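Local coordinates for protein polymerase subunit PA (Dhori virus, PDB 4CGS) that forms the N-terminal domain of the PA subunit of an orthomyxovirus polymerase, related to the cap-snatching endonuclease domain of influenza virus, and probably contributes to RNA binding, at residues His6-Ile11 and Ala34-Cys39; Trp16-Thr21 and Asn63-Pro68; Glu38-Thr43 and Thr147-Thr152; Phe82-Val87 and Glu117-Val122. All blocks are in the same frame, centred on the assembly; numbering follows the deposited sequence. Where two conformers were deposited one is given.

Contact 1. Residues His6-Ile11 and Ala34-Cys39; sequences HKPKSI and ARIVEC
The ring of Pro8 meets Ile36 through its CG-CD side, which faces the CG1-CD1 arm of the isoleucine. Pro8 CG lies 3.8 Å from Ile36 CD1, while Pro8 CD is 3.9 Å from Ile36 CG1. The flat carbonyl of Pro8 is used on both faces: Lys7 NZ donates to Pro8 O at 2.9 Å from above the plane, 35° out of it, and Ile11 N comes from the opposite face as the closing bond of a type I beta turn from Pro8 to Ile11. Lys7 gets there because its chain, extended as far as CD, then bends at its last two torsions. The same ammonium also holds Ile11 O, with Lys7 NZ 2.8 Å away and a C=O...N angle of 169°, so one group ties together both ends of the turn.

At the end of the turn, Ile11 CG2 packs at 3.9 Å on Cys39 CB, one helical turn along from Ile36. With Ile11 CG1 beside the backbone N (chi1 -64°), Ile11 CD1 is also brought against Cys39 CB, at 4.1 Å. Cys39 thus contributes its methylene here. No hydrogen bond links the two segments; the interface is apolar and largely buried.

In the fold, the contact lays the irregular chain leading into helix 13-18 against helix 31-44. Helix 140-157 closes in through Glu156, which accepts from Ser10 OG and Lys9 N, and through Ile153 beside Ile11, whereas Leu162 and Met166 of helix 162-166 cover Ile36.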
loop_
_atom_site.group_PDB
_atom_site.type_symbol
_atom_site.label_atom_id
_atom_site.label_comp_id
_atom_site.label_asym_id
_atom_site.label_seq_id
_atom_site.Cartn_x
_atom_site.Cartn_y
_atom_site.Cartn_z
ATOM N N HIS A 6 -12.101 4.336 16.594
ATOM C CA HIS A 6 -10.998 5.067 16.013
ATOM C C HIS A 6 -10.822 4.895 14.520
ATOM O O HIS A 6 -9.971 5.568 13.921
ATOM C CB HIS A 6 -9.656 4.714 16.729
ATOM C CG HIS A 6 -9.689 4.989 18.220
ATOM N ND1 HIS A 6 -9.856 6.217 18.735
ATOM C CD2 HIS A 6 -9.552 4.112 19.283
ATOM C CE1 HIS A 6 -9.806 6.126 20.103
ATOM N NE2 HIS A 6 -9.610 4.825 20.421
ATOM N N LYS A 7 -11.596 4.000 13.897
ATOM C CA LYS A 7 -11.485 3.795 12.427
ATOM C C LYS A 7 -11.827 5.087 11.743
ATOM O O LYS A 7 -12.914 5.602 11.951
ATOM C CB LYS A 7 -12.448 2.755 11.973
ATOM C CG LYS A 7 -12.292 2.412 10.479
ATOM C CD LYS A 7 -13.355 1.466 9.967
ATOM C CE LYS A 7 -14.710 2.099 9.820
ATOM N NZ LYS A 7 -14.756 3.198 8.814
ATOM N N PRO A 8 -10.947 5.609 10.857
ATOM C CA PRO A 8 -11.328 6.725 10.028
ATOM C C PRO A 8 -12.527 6.378 9.118
ATOM O O PRO A 8 -12.685 5.242 8.698
ATOM C CB PRO A 8 -10.051 7.013 9.224
ATOM C CG PRO A 8 -8.956 6.411 10.010
ATOM C CD PRO A 8 -9.555 5.198 10.615
ATOM N N LYS A 9 -13.361 7.372 8.855
ATOM C CA LYS A 9 -14.459 7.184 7.940
ATOM C C LYS A 9 -13.959 6.711 6.573
ATOM O O LYS A 9 -14.623 5.991 5.885
ATOM C CB LYS A 9 -15.228 8.491 7.744
ATOM C CG LYS A 9 -16.558 8.411 7.007
ATOM C CD LYS A 9 -17.100 9.810 6.689
ATOM C CE LYS A 9 -18.581 10.004 7.018
ATOM N NZ LYS A 9 -19.414 9.398 5.947
ATOM N N SER A 10 -12.769 7.181 6.215
ATOM C CA SER A 10 -12.212 6.897 4.909
ATOM C C SER A 10 -11.648 5.510 4.704
ATOM O O SER A 10 -11.190 5.192 3.566
ATOM C CB SER A 10 -11.128 7.941 4.563
ATOM O OG SER A 10 -11.549 9.279 4.639
ATOM N N ILE A 11 -11.549 4.721 5.784
ATOM C CA ILE A 11 -11.091 3.342 5.684
ATOM C C ILE A 11 -12.310 2.465 5.733
ATOM O O ILE A 11 -13.179 2.620 6.595
ATOM C CB ILE A 11 -10.149 2.999 6.837
ATOM C CG1 ILE A 11 -8.832 3.812 6.822
ATOM C CG2 ILE A 11 -9.797 1.488 6.814
ATOM C CD1 ILE A 11 -8.047 3.705 5.521
ATOM N N ALA A 34 -0.127 3.566 13.426
ATOM C CA ALA A 34 0.419 2.549 12.576
ATOM C C ALA A 34 -0.637 1.722 11.921
ATOM O O ALA A 34 -0.492 1.377 10.722
ATOM C CB ALA A 34 1.398 1.666 13.332
ATOM N N ARG A 35 -1.719 1.409 12.573
ATOM C CA ARG A 35 -2.805 0.609 11.993
ATOM C C ARG A 35 -3.462 1.396 10.867
ATOM O O ARG A 35 -3.776 0.821 9.807
ATOM C CB ARG A 35 -3.838 0.261 13.050
ATOM C CG ARG A 35 -4.921 -0.675 12.614
ATOM C CD ARG A 35 -5.800 -1.142 13.728
ATOM N NE ARG A 35 -6.813 -2.066 13.235
ATOM C CZ ARG A 35 -7.791 -2.561 14.011
ATOM N NH1 ARG A 35 -7.831 -2.187 15.298
ATOM N NH2 ARG A 35 -8.750 -3.356 13.501
ATOM N N ILE A 36 -3.698 2.706 11.089
ATOM C CA ILE A 36 -4.250 3.508 10.035
ATOM C C ILE A 36 -3.366 3.559 8.848
ATOM O O ILE A 36 -3.825 3.364 7.726
ATOM C CB ILE A 36 -4.604 4.928 10.555
ATOM C CG1 ILE A 36 -5.759 4.826 11.603
ATOM C CG2 ILE A 36 -5.026 5.836 9.399
ATOM C CD1 ILE A 36 -6.033 6.078 12.403
ATOM N N VAL A 37 -2.088 3.841 9.032
ATOM C CA VAL A 37 -1.135 3.814 7.918
ATOM C C VAL A 37 -1.096 2.473 7.187
ATOM O O VAL A 37 -1.054 2.444 5.955
ATOM C CB VAL A 37 0.257 4.308 8.326
ATOM C CG1 VAL A 37 1.272 4.105 7.202
ATOM C CG2 VAL A 37 0.190 5.776 8.721
ATOM N N GLU A 38 -1.188 1.392 7.943
ATOM C CA GLU A 38 -1.140 0.032 7.308
ATOM C C GLU A 38 -2.395 -0.196 6.492
ATOM O O GLU A 38 -2.352 -0.756 5.398
ATOM C CB GLU A 38 -0.947 -1.033 8.393
ATOM C CG GLU A 38 -0.568 -2.399 7.839
ATOM C CD GLU A 38 -0.237 -3.409 8.903
ATOM O OE1 GLU A 38 0.056 -3.048 10.053
ATOM O OE2 GLU A 38 -0.346 -4.621 8.575
ATOM N N CYS A 39 -3.519 0.280 6.982
ATOM C CA CYS A 39 -4.744 0.205 6.217
ATOM C C CYS A 39 -4.727 1.097 5.001
ATOM O O CYS A 39 -5.266 0.756 3.956
ATOM C CB CYS A 39 -5.979 0.552 7.041
ATOM S SG CYS A 39 -6.438 -0.652 8.321
#

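Contact 2. Residues Trp16-Thr21 and Asn63-Pro68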
loop_
_atom_site.group_PDB
_atom_site.type_symbol
_atom_site.label_atom_id
_atom_site.label_comp_id
_atom_site.label_asym_id
_atom_site.label_seq_id
_atom_site.Cartn_x
_atom_site.Cartn_y
_atom_site.Cartn_z
ATOM N N TRP A 16 -10.451 -2.415 7.750
ATOM C CA TRP A 16 -10.148 -2.265 9.147
ATOM C C TRP A 16 -10.251 -3.592 9.833
ATOM O O TRP A 16 -9.352 -3.974 10.629
ATOM C CB TRP A 16 -11.052 -1.269 9.763
ATOM C CG TRP A 16 -10.781 -0.893 11.192
ATOM C CD1 TRP A 16 -11.470 -1.287 12.327
ATOM C CD2 TRP A 16 -9.790 0.026 11.642
ATOM N NE1 TRP A 16 -10.975 -0.700 13.382
ATOM C CE2 TRP A 16 -9.955 0.122 13.075
ATOM C CE3 TRP A 16 -8.791 0.732 11.034
ATOM C CZ2 TRP A 16 -9.137 0.929 13.849
ATOM C CZ3 TRP A 16 -8.020 1.578 11.801
ATOM C CH2 TRP A 16 -8.194 1.655 13.180
ATOM N N ALA A 17 -11.299 -4.335 9.570
ATOM C CA ALA A 17 -11.436 -5.620 10.232
ATOM C C ALA A 17 -10.282 -6.593 9.800
ATOM O O ALA A 17 -9.729 -7.366 10.618
ATOM C CB ALA A 17 -12.793 -6.229 9.942
ATOM N N LEU A 18 -9.976 -6.638 8.528
ATOM C CA LEU A 18 -8.944 -7.502 8.009
ATOM C C LEU A 18 -7.574 -7.190 8.684
ATOM O O LEU A 18 -6.738 -8.081 8.911
ATOM C CB LEU A 18 -8.858 -7.460 6.457
ATOM C CG LEU A 18 -7.891 -8.514 5.866
ATOM C CD1 LEU A 18 -8.119 -9.946 6.417
ATOM C CD2 LEU A 18 -7.870 -8.490 4.353
ATOM N N SER A 19 -7.338 -5.923 8.955
ATOM C CA SER A 19 -6.104 -5.528 9.611
ATOM C C SER A 19 -5.890 -6.158 10.972
ATOM O O SER A 19 -4.765 -6.156 11.488
ATOM C CB SER A 19 -5.942 -4.030 9.718
ATOM O OG SER A 19 -6.748 -3.465 10.689
ATOM N N GLU A 20 -6.926 -6.705 11.593
ATOM C CA GLU A 20 -6.677 -7.477 12.878
ATOM C C GLU A 20 -5.817 -8.728 12.684
ATOM O O GLU A 20 -5.229 -9.312 13.619
ATOM C CB GLU A 20 -7.991 -8.001 13.335
ATOM C CG GLU A 20 -8.892 -6.921 13.893
ATOM C CD GLU A 20 -10.232 -7.485 14.408
ATOM O OE1 GLU A 20 -10.579 -8.630 14.006
ATOM O OE2 GLU A 20 -10.912 -6.792 15.207
ATOM N N THR A 21 -5.609 -9.165 11.418
ATOM C CA THR A 21 -4.761 -10.361 11.145
ATOM C C THR A 21 -3.278 -10.018 11.131
ATOM O O THR A 21 -2.451 -10.922 11.050
ATOM C CB THR A 21 -5.081 -10.992 9.762
ATOM O OG1 THR A 21 -4.789 -10.096 8.659
ATOM C CG2 THR A 21 -6.564 -11.530 9.695
ATOM N N ASN A 63 -0.232 -9.709 -2.374
ATOM C CA ASN A 63 0.329 -10.566 -1.318
ATOM C C ASN A 63 0.128 -9.930 0.070
ATOM O O ASN A 63 0.211 -10.644 1.068
ATOM C CB ASN A 63 1.852 -10.759 -1.541
ATOM C CG ASN A 63 2.239 -11.555 -2.709
ATOM O OD1 ASN A 63 3.262 -11.260 -3.332
ATOM N ND2 ASN A 63 1.447 -12.560 -3.051
ATOM N N MET A 64 -0.027 -8.620 0.203
ATOM C CA MET A 64 -0.175 -8.030 1.501
ATOM C C MET A 64 -1.332 -8.638 2.245
ATOM O O MET A 64 -2.406 -8.880 1.674
ATOM C CB MET A 64 -0.356 -6.545 1.403
ATOM C CG MET A 64 -0.376 -5.860 2.711
ATOM S SD MET A 64 -0.460 -4.046 2.548
ATOM C CE MET A 64 -0.697 -3.561 4.256
ATOM N N TRP A 65 -1.098 -8.922 3.496
ATOM C CA TRP A 65 -2.055 -9.572 4.421
ATOM C C TRP A 65 -2.419 -11.008 4.034
ATOM O O TRP A 65 -3.413 -11.524 4.537
ATOM C CB TRP A 65 -3.285 -8.691 4.655
ATOM C CG TRP A 65 -3.014 -7.440 5.415
ATOM C CD1 TRP A 65 -1.884 -7.029 6.124
ATOM C CD2 TRP A 65 -3.956 -6.343 5.548
ATOM N NE1 TRP A 65 -2.101 -5.799 6.684
ATOM C CE2 TRP A 65 -3.331 -5.356 6.408
ATOM C CE3 TRP A 65 -5.261 -6.130 5.132
ATOM C CZ2 TRP A 65 -3.988 -4.194 6.732
ATOM C CZ3 TRP A 65 -5.892 -4.979 5.509
ATOM C CH2 TRP A 65 -5.273 -4.019 6.265
ATOM N N THR A 66 -1.550 -11.676 3.277
ATOM C CA THR A 66 -1.578 -13.079 3.069
ATOM C C THR A 66 -0.355 -13.716 3.696
ATOM O O THR A 66 0.670 -13.034 3.942
ATOM C CB THR A 66 -1.673 -13.488 1.604
ATOM O OG1 THR A 66 -0.374 -13.325 0.973
ATOM C CG2 THR A 66 -2.803 -12.676 0.865
ATOM N N PRO A 67 -0.448 -14.980 4.086
ATOM C CA PRO A 67 0.729 -15.638 4.697
ATOM C C PRO A 67 1.907 -15.689 3.811
ATOM O O PRO A 67 1.712 -15.843 2.653
ATOM C CB PRO A 67 0.199 -17.051 5.027
ATOM C CG PRO A 67 -1.276 -16.927 5.082
ATOM C CD PRO A 67 -1.663 -15.830 4.123
ATOM N N PRO A 68 3.133 -15.468 4.342
ATOM C CA PRO A 68 4.294 -15.496 3.413
ATOM C C PRO A 68 4.456 -16.790 2.660
ATOM O O PRO A 68 4.879 -16.769 1.518
ATOM C CB PRO A 68 5.494 -15.177 4.339
ATOM C CG PRO A 68 4.891 -14.547 5.548
ATOM C CD PRO A 68 3.480 -15.059 5.706
HETATM O O HOH W 1 -4.919 -12.181 6.733
#
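Ser19 sits over one face of the Trp65 indole while Leu18 lines its edge. Ser19 CA stands 4.0 Å from the centroid of the six-membered ring and 22° off the ring normal, a CH-pi contact displaced toward the rim, and Ser19 CB adds a 3.5 Å approach to Trp65 CH2. Leu18 slides past the indole in the opposite direction, with Leu18 CD2 3.6 Å from Trp65 CE3 and close to the ring plane. On the other face lies the methyl of Met64, CE being 3.5 Å above the plane.

This presentation comes from a type II beta turn, Asn63 to Thr66, between strand 57-62 and helix 68-78. Trp65 occupies its third position with positive phi (65°), the left-handed conformation expected there. Tyr42 of helix 31-44 stacks on the indole, and Trp65 NE1 donates to Glu38 OE2 of that helix.

Ser19 OG sits between the backbone N and the carbonyl carbon (chi1 75°), from where it donates to Trp16 O at 2.7 Å and also pairs with Arg35 NE. A water bridges the segments, giving one hydrogen to Thr21 OG1 (2.8 Å) and the other to Trp65 O (2.7 Å). Thr21 OG1 itself donates to Leu18 O, which receives Thr21 N as well.

Contact 3. Residues Glu38-Thr43 and Thr147-Thr152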
loop_
_atom_site.group_PDB
_atom_site.type_symbol
_atom_site.label_atom_id
_atom_site.label_comp_id
_atom_site.label_asym_id
_atom_site.label_seq_id
_atom_site.Cartn_x
_atom_site.Cartn_y
_atom_site.Cartn_z
ATOM N N GLU A 38 -1.188 1.392 7.943
ATOM C CA GLU A 38 -1.140 0.032 7.308
ATOM C C GLU A 38 -2.395 -0.196 6.492
ATOM O O GLU A 38 -2.352 -0.756 5.398
ATOM C CB GLU A 38 -0.947 -1.033 8.393
ATOM C CG GLU A 38 -0.568 -2.399 7.839
ATOM C CD GLU A 38 -0.237 -3.409 8.903
ATOM O OE1 GLU A 38 0.056 -3.048 10.053
ATOM O OE2 GLU A 38 -0.346 -4.621 8.575
ATOM N N CYS A 39 -3.519 0.280 6.982
ATOM C CA CYS A 39 -4.744 0.205 6.217
ATOM C C CYS A 39 -4.727 1.097 5.001
ATOM O O CYS A 39 -5.266 0.756 3.956
ATOM C CB CYS A 39 -5.979 0.552 7.041
ATOM S SG CYS A 39 -6.438 -0.652 8.321
ATOM N N ILE A 40 -4.083 2.256 5.080
ATOM C CA ILE A 40 -3.861 3.122 3.918
ATOM C C ILE A 40 -3.037 2.361 2.887
ATOM O O ILE A 40 -3.355 2.367 1.689
ATOM C CB ILE A 40 -3.204 4.453 4.323
ATOM C CG1 ILE A 40 -4.200 5.343 5.142
ATOM C CG2 ILE A 40 -2.741 5.237 3.067
ATOM C CD1 ILE A 40 -3.574 6.602 5.703
ATOM N N LYS A 41 -1.928 1.732 3.337
ATOM C CA LYS A 41 -1.085 0.958 2.442
ATOM C C LYS A 41 -1.877 -0.135 1.741
ATOM O O LYS A 41 -1.761 -0.311 0.535
ATOM C CB LYS A 41 0.040 0.372 3.232
ATOM C CG LYS A 41 1.000 -0.506 2.424
ATOM C CD LYS A 41 2.052 -1.072 3.345
ATOM C CE LYS A 41 2.903 -2.129 2.704
ATOM N NZ LYS A 41 4.052 -2.457 3.649
ATOM N N TYR A 42 -2.705 -0.875 2.454
ATOM C CA TYR A 42 -3.514 -1.921 1.877
ATOM C C TYR A 42 -4.471 -1.371 0.846
ATOM O O TYR A 42 -4.677 -1.942 -0.240
ATOM C CB TYR A 42 -4.186 -2.762 2.914
ATOM C CG TYR A 42 -4.858 -3.990 2.382
ATOM C CD1 TYR A 42 -4.078 -5.083 1.972
ATOM C CD2 TYR A 42 -6.232 -4.064 2.202
ATOM C CE1 TYR A 42 -4.628 -6.238 1.466
ATOM C CE2 TYR A 42 -6.819 -5.230 1.690
ATOM C CZ TYR A 42 -6.034 -6.312 1.364
ATOM O OH TYR A 42 -6.600 -7.465 0.851
ATOM N N THR A 43 -5.152 -0.311 1.219
ATOM C CA THR A 43 -6.107 0.345 0.350
ATOM C C THR A 43 -5.423 0.819 -0.935
ATOM O O THR A 43 -5.989 0.710 -2.049
ATOM C CB THR A 43 -6.863 1.507 1.045
ATOM O OG1 THR A 43 -7.448 1.030 2.252
ATOM C CG2 THR A 43 -7.981 2.014 0.149
ATOM N N THR A 147 -4.441 8.572 -5.660
ATOM C CA THR A 147 -4.346 9.912 -5.143
ATOM C C THR A 147 -5.691 10.373 -4.622
ATOM O O THR A 147 -5.712 11.051 -3.574
ATOM C CB THR A 147 -3.847 10.896 -6.234
ATOM O OG1 THR A 147 -4.794 10.971 -7.335
ATOM C CG2 THR A 147 -2.483 10.431 -6.661
ATOM N N ASN A 148 -6.797 10.020 -5.255
ATOM C CA ASN A 148 -8.046 10.510 -4.712
ATOM C C ASN A 148 -8.303 9.898 -3.335
ATOM O O ASN A 148 -8.862 10.585 -2.451
ATOM C CB ASN A 148 -9.198 10.180 -5.669
ATOM C CG ASN A 148 -9.158 11.007 -6.947
ATOM O OD1 ASN A 148 -8.524 12.039 -6.978
ATOM N ND2 ASN A 148 -9.766 10.497 -8.030
ATOM N N PHE A 149 -7.947 8.637 -3.142
ATOM C CA PHE A 149 -8.077 8.021 -1.821
ATOM C C PHE A 149 -7.170 8.703 -0.814
ATOM O O PHE A 149 -7.620 9.087 0.259
ATOM C CB PHE A 149 -7.742 6.532 -1.887
ATOM C CG PHE A 149 -7.497 5.923 -0.540
ATOM C CD1 PHE A 149 -8.492 5.954 0.461
ATOM C CD2 PHE A 149 -6.234 5.443 -0.207
ATOM C CE1 PHE A 149 -8.202 5.461 1.742
ATOM C CE2 PHE A 149 -5.988 4.965 1.043
ATOM C CZ PHE A 149 -6.951 4.961 2.010
ATOM N N LEU A 150 -5.903 8.910 -1.144
ATOM C CA LEU A 150 -4.956 9.513 -0.183
ATOM C C LEU A 150 -5.445 10.902 0.222
ATOM O O LEU A 150 -5.413 11.276 1.380
ATOM C CB LEU A 150 -3.544 9.603 -0.818
ATOM C CG LEU A 150 -2.837 8.227 -0.978
ATOM C CD1 LEU A 150 -1.621 8.400 -1.862
ATOM C CD2 LEU A 150 -2.482 7.598 0.356
ATOM N N VAL A 151 -5.885 11.710 -0.727
ATOM C CA VAL A 151 -6.366 13.035 -0.419
ATOM C C VAL A 151 -7.624 12.989 0.423
ATOM O O VAL A 151 -7.822 13.915 1.276
ATOM C CB VAL A 151 -6.620 13.802 -1.740
ATOM C CG1 VAL A 151 -7.640 14.943 -1.500
ATOM C CG2 VAL A 151 -5.270 14.129 -2.432
ATOM N N THR A 152 -8.481 12.036 0.233
ATOM C CA THR A 152 -9.655 11.890 1.058
ATOM C C THR A 152 -9.283 11.607 2.519
ATOM O O THR A 152 -9.774 12.299 3.457
ATOM C CB THR A 152 -10.575 10.752 0.531
ATOM O OG1 THR A 152 -10.961 11.063 -0.795
ATOM C CG2 THR A 152 -11.803 10.595 1.365
#
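Thr43 places its methyl squarely over the Phe149 ring: CG2 is 3.6 Å from the centroid and only 9° off the ring normal, a centred CH-pi contact. The threonine and phenylalanine side chains cross at about a right angle, and Thr43 CB adds a 3.6 Å approach to Phe149 CE2. A turn earlier, Ile40 CG2 touches both partners on the facing helix, Leu150 CD2 at 3.6 Å and Phe149 CE2 at 3.8 Å. These four side chains are buried, and no hydrogen bond passes between the segments.

The next shell fixes the methyl. Thr43 OG1 donates to Cys39 O at 2.8 Å, and that carbonyl takes Thr43 N from the opposite face of its plane. With the hydroxyl turned back to its own helix (chi1 -53°), CG2 lies anti to the backbone N and faces the ring. Phe149 CG is likewise anti to its backbone N, extending the phenyl across the gap between the helices.

The short segments approach to 10.8 Å between axes and run nearly antiparallel, at 159°. Helix 31-44 thereby packs on helix 140-157. Ile15 of helix 13-18 reaches Thr43, Ile11 CD1 abuts Phe149 from the N-terminal loop, and on the sheet side Ile40 meets Leu126, just past strand 119-125, while Lys41 lies on Val101 and Val103 of strand 97-104.

Contact 4. Residues Phe82-Val87 and Glu117-Val122; sequences FARPNV and ENEIFV
Asn118 meets the Phe82 ring in two ways. Asn118 O lies at the edge, in the ring plane, 3.3 Å from Phe82 CE2; the side-chain amide stands above the rim of one face, Asn118 ND2 3.4 Å from Phe82 CE2, with amide and ring planes 33° apart. A chi1 of 71° sets the amide against the phenyl, and ND2 has a weak hydrogen bond to Ile81 O.

Glu119 follows as the first strand residue, its chain extended beyond CG. Arg84 takes its carboxylate side-on in a two-bond salt bridge: Arg84 NE to Glu119 OE2 at 3.0 Å and Arg84 NH2 to Glu119 OE1 at 2.9 Å, both nearly straight (168° at the second). Guanidinium and carboxylate are nearly coplanar, and both oxygens are met on their syn sides. Five bonds from four partners hold the carboxylate: Glu119 OE2 also bonds Tyr100 OH and a water 3.0 Å away that receives Ala83 N, and OE1 bonds Ala116 N.

Ile120 bonds through its backbone to strand 97-104, and the Phe121 ring, stacked with Tyr100, turns its edge to Glu119 OE1. This bidentate arginine-carboxylate pair joins the loop before strand 90-92 to outermost strand 119-125, in a domain related to orthomyxovirus cap-snatching endonuclease domains.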
loop_
_atom_site.group_PDB
_atom_site.type_symbol
_atom_site.label_atom_id
_atom_site.label_comp_id
_atom_site.label_asym_id
_atom_site.label_seq_id
_atom_site.Cartn_x
_atom_site.Cartn_y
_atom_site.Cartn_z
ATOM N N PHE A 82 11.986 -13.421 -5.852
ATOM C CA PHE A 82 12.667 -12.244 -5.251
ATOM C C PHE A 82 13.477 -12.695 -4.048
ATOM O O PHE A 82 13.303 -13.777 -3.573
ATOM C CB PHE A 82 11.637 -11.247 -4.799
ATOM C CG PHE A 82 10.717 -10.790 -5.914
ATOM C CD1 PHE A 82 9.601 -11.580 -6.261
ATOM C CD2 PHE A 82 11.053 -9.700 -6.747
ATOM C CE1 PHE A 82 8.786 -11.245 -7.311
ATOM C CE2 PHE A 82 10.165 -9.372 -7.743
ATOM C CZ PHE A 82 9.083 -10.180 -8.035
ATOM N N ALA A 83 14.389 -11.827 -3.616
ATOM C CA ALA A 83 15.374 -12.234 -2.588
ATOM C C ALA A 83 15.441 -11.238 -1.453
ATOM O O ALA A 83 16.481 -11.064 -0.794
ATOM C CB ALA A 83 16.754 -12.439 -3.264
ATOM N N ARG A 84 14.345 -10.544 -1.171
ATOM C CA ARG A 84 14.253 -9.724 -0.002
ATOM C C ARG A 84 13.657 -10.526 1.145
ATOM O O ARG A 84 12.923 -11.479 0.929
ATOM C CB ARG A 84 13.370 -8.493 -0.246
ATOM C CG ARG A 84 13.754 -7.688 -1.439
ATOM C CD ARG A 84 15.109 -7.041 -1.412
ATOM N NE ARG A 84 15.337 -6.226 -2.615
ATOM C CZ ARG A 84 16.371 -5.419 -2.748
ATOM N NH1 ARG A 84 17.348 -5.428 -1.825
ATOM N NH2 ARG A 84 16.436 -4.658 -3.839
ATOM N N PRO A 85 13.900 -10.123 2.411
ATOM C CA PRO A 85 13.252 -10.789 3.561
ATOM C C PRO A 85 11.734 -10.728 3.496
ATOM O O PRO A 85 11.069 -11.662 3.878
ATOM C CB PRO A 85 13.744 -9.977 4.779
ATOM C CG PRO A 85 15.054 -9.394 4.314
ATOM C CD PRO A 85 14.932 -9.153 2.828
ATOM N N ASN A 86 11.234 -9.563 3.071
ATOM C CA ASN A 86 9.795 -9.284 2.923
ATOM C C ASN A 86 9.351 -9.502 1.460
ATOM O O ASN A 86 10.026 -9.117 0.523
ATOM C CB ASN A 86 9.583 -7.757 3.256
ATOM C CG ASN A 86 10.598 -6.795 2.522
ATOM O OD1 ASN A 86 11.889 -6.954 2.586
ATOM N ND2 ASN A 86 10.045 -5.735 1.919
ATOM N N VAL A 87 8.205 -10.164 1.294
ATOM C CA VAL A 87 7.681 -10.461 -0.037
ATOM C C VAL A 87 7.063 -9.195 -0.646
ATOM O O VAL A 87 6.662 -8.255 0.016
ATOM C CB VAL A 87 6.616 -11.610 -0.042
ATOM C CG1 VAL A 87 7.151 -12.831 0.651
ATOM C CG2 VAL A 87 5.314 -11.171 0.604
ATOM N N GLU A 117 16.131 -5.099 -10.847
ATOM C CA GLU A 117 15.501 -4.941 -12.142
ATOM C C GLU A 117 14.080 -5.480 -12.163
ATOM O O GLU A 117 13.290 -4.967 -12.921
ATOM C CB GLU A 117 16.352 -5.623 -13.240
ATOM C CG GLU A 117 16.374 -7.155 -13.187
ATOM C CD GLU A 117 17.236 -7.842 -14.265
ATOM O OE1 GLU A 117 17.517 -7.179 -15.297
ATOM O OE2 GLU A 117 17.616 -9.058 -14.085
ATOM N N ASN A 118 13.777 -6.505 -11.398
ATOM C CA ASN A 118 12.429 -7.043 -11.356
ATOM C C ASN A 118 11.514 -6.453 -10.274
ATOM O O ASN A 118 10.435 -6.991 -10.006
ATOM C CB ASN A 118 12.423 -8.583 -11.269
ATOM C CG ASN A 118 12.889 -9.135 -9.938
ATOM O OD1 ASN A 118 13.409 -8.440 -9.104
ATOM N ND2 ASN A 118 12.734 -10.439 -9.764
ATOM N N GLU A 119 11.930 -5.331 -9.704
ATOM C CA GLU A 119 11.173 -4.677 -8.605
ATOM C C GLU A 119 10.733 -3.273 -8.972
ATOM O O GLU A 119 11.482 -2.509 -9.633
ATOM C CB GLU A 119 12.031 -4.595 -7.331
ATOM C CG GLU A 119 12.440 -5.956 -6.742
ATOM C CD GLU A 119 13.350 -5.817 -5.509
ATOM O OE1 GLU A 119 14.118 -4.840 -5.514
ATOM O OE2 GLU A 119 13.224 -6.687 -4.657
ATOM N N ILE A 120 9.596 -2.876 -8.439
ATOM C CA ILE A 120 9.079 -1.534 -8.495
ATOM C C ILE A 120 8.696 -1.121 -7.075
ATOM O O ILE A 120 7.954 -1.806 -6.389
ATOM C CB ILE A 120 7.799 -1.437 -9.402
ATOM C CG1 ILE A 120 8.145 -1.766 -10.822
ATOM C CG2 ILE A 120 7.122 -0.034 -9.186
ATOM C CD1 ILE A 120 8.987 -0.753 -11.519
ATOM N N PHE A 121 9.128 0.060 -6.627
ATOM C CA PHE A 121 8.747 0.601 -5.335
ATOM C C PHE A 121 7.816 1.816 -5.556
ATOM O O PHE A 121 8.254 2.893 -5.838
ATOM C CB PHE A 121 10.004 1.016 -4.545
ATOM C CG PHE A 121 10.771 -0.134 -3.855
ATOM C CD1 PHE A 121 11.407 -1.082 -4.638
ATOM C CD2 PHE A 121 10.828 -0.283 -2.464
ATOM C CE1 PHE A 121 12.130 -2.110 -4.094
ATOM C CE2 PHE A 121 11.506 -1.357 -1.919
ATOM C CZ PHE A 121 12.189 -2.251 -2.744
ATOM N N VAL A 122 6.536 1.584 -5.311
ATOM C CA VAL A 122 5.508 2.652 -5.288
ATOM C C VAL A 122 5.686 3.402 -4.001
ATOM O O VAL A 122 5.580 2.818 -2.878
ATOM C CB VAL A 122 4.090 2.053 -5.422
ATOM C CG1 VAL A 122 3.021 3.031 -5.005
ATOM C CG2 VAL A 122 3.884 1.513 -6.859
HETATM O O HOH W 2 14.662 -9.251 -4.910
#

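From the N terminus, contact 1 closes a loop of 22 residues that contains helix 13-18, joining the leading chain to helix 31-44. Contact 2 opens inside that loop and closes beyond it, so the two cross; it carries helix 13-18 to the turn after strand 57-62. Contact 3 begins where contact 1 ends, sharing Glu38 and Cys39, and crosses contact 2 before closing a loop of 103 residues on helix 140-157. Contact 4 lies nested inside it, following contact 2 in series, and ties the loop after helix 68-78 to the sheet. Contacts 1 to 3 thus touch around helix 31-44, while contact 4 lies across the domain from contact 1, their centres 25 Å apart.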